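Local atomic coordinates of serpin B3 (Homo sapiens, PDB entry 4ZK3), a protein that probably inhibits proteases, as other serpins do, and in its Pso p27 form makes large aggregates associated with psoriasis. Residues G253-K256 and L257-L261; E264-M267 and E268-L272. All coordinates share one frame; numbering follows the deposited sequence.

Contact 1. Residues G253-K256 and L257-L261; sequences GLQK and LEEKL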
loop_
_atom_site.group_PDB
_atom_site.type_symbol
_atom_site.label_atom_id
_atom_site.label_comp_id
_atom_site.label_asym_id
_atom_site.label_seq_id
_atom_site.Cartn_x
_atom_site.Cartn_y
_atom_site.Cartn_z
ATOM N N GLY A 253 24.783 -1.382 1.427
ATOM C CA GLY A 253 24.465 0.054 1.305
ATOM C C GLY A 253 22.994 0.465 1.538
ATOM O O GLY A 253 22.684 1.644 1.436
ATOM N N LEU A 254 22.093 -0.483 1.844
ATOM C CA LEU A 254 20.643 -0.169 1.914
ATOM C C LEU A 254 20.317 0.864 2.992
ATOM O O LEU A 254 19.554 1.796 2.741
ATOM C CB LEU A 254 19.774 -1.439 2.079
ATOM C CG LEU A 254 18.251 -1.169 2.027
ATOM C CD1 LEU A 254 17.895 -0.608 0.673
ATOM C CD2 LEU A 254 17.392 -2.400 2.244
ATOM N N GLN A 255 20.945 0.738 4.164
ATOM C CA GLN A 255 20.645 1.632 5.292
ATOM C C GLN A 255 20.827 3.097 4.928
ATOM O O GLN A 255 20.005 3.922 5.317
ATOM C CB GLN A 255 21.456 1.271 6.551
ATOM C CG GLN A 255 20.619 1.219 7.829
ATOM C CD GLN A 255 21.375 1.728 9.051
ATOM O OE1 GLN A 255 21.624 0.981 9.984
ATOM N NE2 GLN A 255 21.733 3.009 9.046
ATOM N N LYS A 256 21.836 3.427 4.138
ATOM C CA LYS A 256 22.003 4.821 3.726
ATOM C C LYS A 256 20.886 5.252 2.779
ATOM O O LYS A 256 20.301 6.336 2.954
ATOM C CB LYS A 256 23.338 5.074 3.010
ATOM C CG LYS A 256 23.633 6.572 2.780
ATOM C CD LYS A 256 24.602 6.817 1.628
ATOM C CE LYS A 256 24.902 8.299 1.436
ATOM N NZ LYS A 256 26.101 8.572 0.580
ATOM N N LEU A 257 20.614 4.418 1.768
ATOM C CA LEU A 257 19.572 4.718 0.794
ATOM C C LEU A 257 18.270 4.981 1.518
ATOM O O LEU A 257 17.563 5.933 1.189
ATOM C CB LEU A 257 19.424 3.568 -0.184
ATOM C CG LEU A 257 18.463 3.704 -1.362
ATOM C CD1 LEU A 257 18.863 4.876 -2.242
ATOM C CD2 LEU A 257 18.449 2.399 -2.166
ATOM N N GLU A 258 17.973 4.184 2.540
ATOM C CA GLU A 258 16.740 4.398 3.299
ATOM C C GLU A 258 16.709 5.760 4.014
ATOM O O GLU A 258 15.647 6.341 4.162
ATOM C CB GLU A 258 16.470 3.262 4.278
ATOM C CG GLU A 258 16.168 1.922 3.604
ATOM C CD GLU A 258 16.141 0.771 4.598
ATOM O OE1 GLU A 258 17.126 0.617 5.364
ATOM O OE2 GLU A 258 15.164 0.015 4.623
ATOM N N GLU A 259 17.863 6.246 4.459
ATOM C CA GLU A 259 17.944 7.531 5.156
ATOM C C GLU A 259 17.740 8.684 4.197
ATOM O O GLU A 259 17.083 9.666 4.507
ATOM C CB GLU A 259 19.298 7.657 5.874
ATOM C CG GLU A 259 19.428 6.751 7.105
ATOM C CD GLU A 259 20.885 6.534 7.554
ATOM O OE1 GLU A 259 21.835 7.075 6.917
ATOM O OE2 GLU A 259 21.086 5.799 8.550
ATOM N N LYS A 260 18.283 8.561 3.010
ATOM C CA LYS A 260 18.261 9.639 2.049
ATOM C C LYS A 260 17.015 9.706 1.140
ATOM O O LYS A 260 16.749 10.732 0.511
ATOM C CB LYS A 260 19.501 9.511 1.169
ATOM C CG LYS A 260 20.763 9.139 1.938
ATOM C CD LYS A 260 21.857 10.179 1.788
ATOM C CE LYS A 260 21.536 11.425 2.605
ATOM N NZ LYS A 260 22.603 12.441 2.450
ATOM N N LEU A 261 16.267 8.617 1.022
ATOM C CA LEU A 261 15.148 8.560 0.075
ATOM C C LEU A 261 13.943 9.186 0.751
ATOM O O LEU A 261 13.297 8.554 1.598
ATOM C CB LEU A 261 14.856 7.110 -0.298
ATOM C CG LEU A 261 14.489 6.722 -1.715
ATOM C CD1 LEU A 261 13.484 5.563 -1.626
ATOM C CD2 LEU A 261 13.960 7.836 -2.607
#
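Lys256 and Lys260 run past each other one turn apart on the short helix 254-260. The extended Lys256 chain carries its CE to 3.6 Å from Lys260 CD. The Lys260 chain bends twice, at chi2 (-121°) and chi3 (74°), and lays its CG and CD against the Lys256 stem. Lys256 NZ and Lys260 NZ are 5.5 Å apart. Lys256 NZ has its hydrogen bonds elsewhere, to Gln228 OE1 and Asp226 O. Lys256 O accepts the helical bond from Lys260 N (3.0 Å) and a weak one from Glu259 N.

On the buried side Leu254 and Leu257 meet through their methyls, Leu254 CD1 to Leu257 CD2 4.2 Å. Leu257 CB also lies 3.4 Å from Leu254 O. The carboxylate of Glu258 lies beside Leu254, its CD 3.9 Å from Leu254 CG. Glu258 OE2 forms a salt bridge with Arg386, which probably favours the charged form of this buried acid. Glu258 N bonds to Leu254 O (2.9 Å). On the exposed side Gln255 NE2 bonds weakly to Glu259 OE2.

This is i to i+3 and i+4 packing on an amphipathic helix, the first of two short helices that follow strand 241-248 in serpins. Leu254 and Leu257 pack on Leu370 of strand 369-375, and Leu254 also touches Arg386 of strand 380-387, both in sheet B. Glu258 reaches Phe16 of helix 4-19, while Leu257 and Lys260 touch Val227 in a loop.

Contact 2. Residues E264-M267 and E268-L272; sequences EKLM and EWTSL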
loop_
_atom_site.group_PDB
_atom_site.type_symbol
_atom_site.label_atom_id
_atom_site.label_comp_id
_atom_site.label_asym_id
_atom_site.label_seq_id
_atom_site.Cartn_x
_atom_site.Cartn_y
_atom_site.Cartn_z
ATOM N N GLU A 264 10.508 13.804 -2.094
ATOM C CA GLU A 264 11.073 14.758 -3.046
ATOM C C GLU A 264 12.172 14.094 -3.880
ATOM O O GLU A 264 12.131 14.142 -5.083
ATOM C CB GLU A 264 11.590 15.948 -2.220
ATOM C CG GLU A 264 12.180 17.134 -2.939
ATOM C CD GLU A 264 12.591 18.188 -1.908
ATOM O OE1 GLU A 264 13.401 17.814 -1.051
ATOM O OE2 GLU A 264 12.060 19.332 -1.898
ATOM N N LYS A 265 13.087 13.372 -3.235
ATOM C CA LYS A 265 14.163 12.654 -3.920
ATOM C C LYS A 265 13.655 11.512 -4.811
ATOM O O LYS A 265 14.124 11.340 -5.953
ATOM C CB LYS A 265 15.151 12.044 -2.902
ATOM C CG LYS A 265 15.891 13.043 -1.999
ATOM C CD LYS A 265 17.168 13.518 -2.664
ATOM C CE LYS A 265 17.421 15.007 -2.424
ATOM N NZ LYS A 265 18.531 15.549 -3.264
ATOM N N LEU A 266 12.702 10.722 -4.298
ATOM C CA LEU A 266 12.074 9.679 -5.125
ATOM C C LEU A 266 11.519 10.227 -6.419
ATOM O O LEU A 266 11.696 9.656 -7.509
ATOM C CB LEU A 266 10.926 9.025 -4.370
ATOM C CG LEU A 266 10.338 7.728 -4.978
ATOM C CD1 LEU A 266 11.440 6.699 -5.131
ATOM C CD2 LEU A 266 9.244 7.086 -4.140
ATOM N N MET A 267 10.823 11.349 -6.298
ATOM C CA MET A 267 10.185 11.947 -7.456
ATOM C C MET A 267 11.201 12.387 -8.470
ATOM O O MET A 267 10.991 12.231 -9.657
ATOM C CB MET A 267 9.249 13.085 -7.048
ATOM C CG MET A 267 8.062 12.548 -6.242
ATOM S SD MET A 267 6.853 13.779 -5.739
ATOM C CE MET A 267 6.163 13.069 -4.231
ATOM N N GLU A 268 12.340 12.859 -8.003
ATOM C CA GLU A 268 13.372 13.299 -8.922
ATOM C C GLU A 268 13.995 12.105 -9.645
ATOM O O GLU A 268 13.984 12.013 -10.875
ATOM C CB GLU A 268 14.429 14.056 -8.135
ATOM C CG GLU A 268 15.230 15.026 -8.974
ATOM C CD GLU A 268 16.503 15.447 -8.288
ATOM O OE1 GLU A 268 16.432 15.757 -7.073
ATOM O OE2 GLU A 268 17.567 15.438 -8.960
ATOM N N TRP A 269 14.499 11.172 -8.844
ATOM C CA TRP A 269 15.309 10.062 -9.306
ATOM C C TRP A 269 14.574 9.058 -10.196
ATOM O O TRP A 269 15.207 8.369 -11.021
ATOM C CB TRP A 269 15.875 9.296 -8.103
ATOM C CG TRP A 269 16.818 10.122 -7.247
ATOM C CD1 TRP A 269 17.474 11.264 -7.625
ATOM C CD2 TRP A 269 17.234 9.849 -5.914
ATOM N NE1 TRP A 269 18.246 11.726 -6.594
ATOM C CE2 TRP A 269 18.135 10.869 -5.537
ATOM C CE3 TRP A 269 16.942 8.840 -4.994
ATOM C CZ2 TRP A 269 18.753 10.901 -4.287
ATOM C CZ3 TRP A 269 17.537 8.886 -3.737
ATOM C CH2 TRP A 269 18.442 9.898 -3.401
ATOM N N THR A 270 13.256 8.935 -9.990
ATOM C CA THR A 270 12.502 7.850 -10.606
ATOM C C THR A 270 11.574 8.382 -11.664
ATOM O O THR A 270 10.701 7.657 -12.125
ATOM C CB THR A 270 11.681 7.027 -9.600
ATOM O OG1 THR A 270 10.573 7.818 -9.145
ATOM C CG2 THR A 270 12.548 6.554 -8.427
ATOM N N SER A 271 11.749 9.623 -12.100
ATOM C CA SER A 271 10.934 10.064 -13.207
ATOM C C SER A 271 11.629 9.665 -14.520
ATOM O O SER A 271 12.865 9.662 -14.612
ATOM C CB SER A 271 10.724 11.577 -13.189
ATOM O OG SER A 271 11.991 12.167 -13.353
ATOM N N LEU A 272 10.818 9.368 -15.530
ATOM C CA LEU A 272 11.255 9.201 -16.927
ATOM C C LEU A 272 12.202 10.310 -17.390
ATOM O O LEU A 272 13.282 10.050 -17.901
ATOM C CB LEU A 272 10.013 9.165 -17.847
ATOM C CG LEU A 272 9.504 7.777 -18.249
ATOM C CD1 LEU A 272 9.829 6.720 -17.210
ATOM C CD2 LEU A 272 8.010 7.789 -18.598
HETATM O O HOH W 1 20.336 13.743 -4.962
#
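Lys265 CB makes a CH-pi contact with the face of Trp269, 3.9 Å from the centroid of the six-membered ring and 7° off the normal. A bend at chi2 (-88°) folds the lysine along the ring and brings CD 3.5 Å from Trp269 CZ2. Water 1 joins the polar ends: it accepts from Lys265 NZ (3.1 Å) and, weakly, from Trp269 NE1 at the ring edge.

Lys265 O takes the helical bond from Trp269 N (2.9 Å). The same oxygen stands 3.2 Å above the Trp269 ring plane, toward the rim. Lys265 N donates to Thr262 OG1, and Glu268 N to Glu264 O. Here the second short serpin helix ends. Thr270, the first residue to leave helical geometry, gives both N (3.0 Å) and OG1 (2.7 Å) to Leu266 O, from opposite faces of the carbonyl plane. Leu266 CD1 packs tightly on Thr270 CG2. Thr270 O accepts from Arg374 NH1. Glu268 O accepts from Ser271 OG (3.2 Å) and from Asn274 ND2.

The helix lies against helix 4-19, where Leu266 touches Met12 and Phe13 and Met267 touches Thr9. Trp269 packs on Leu224 of strand 206-224, and Thr270 on Val231 of strand 229-235.

Contacts 1 and 2 are in series on two consecutive short helices, 254-260 and 263-269. They lie about 15 Å apart, centre to centre. Leu261, just after the first helix, joins them: its CD2 is 3.6 Å from Leu266 N and 3.9 Å from Trp269 CZ3. Lys260 O also packs on Lys265 CG, at 3.5 Å. Phe13 of helix 4-19 touches both Leu261 and Leu266, and Val227 touches Leu257, Lys260 and Trp269, so the two helices share neighbours. Both contacts lie on the same side of the chain's centre, about 20 Å and 19 Å from it, centre to centre. They are structural packing beside sheet B of the serpin fold, with no evident part in inhibition.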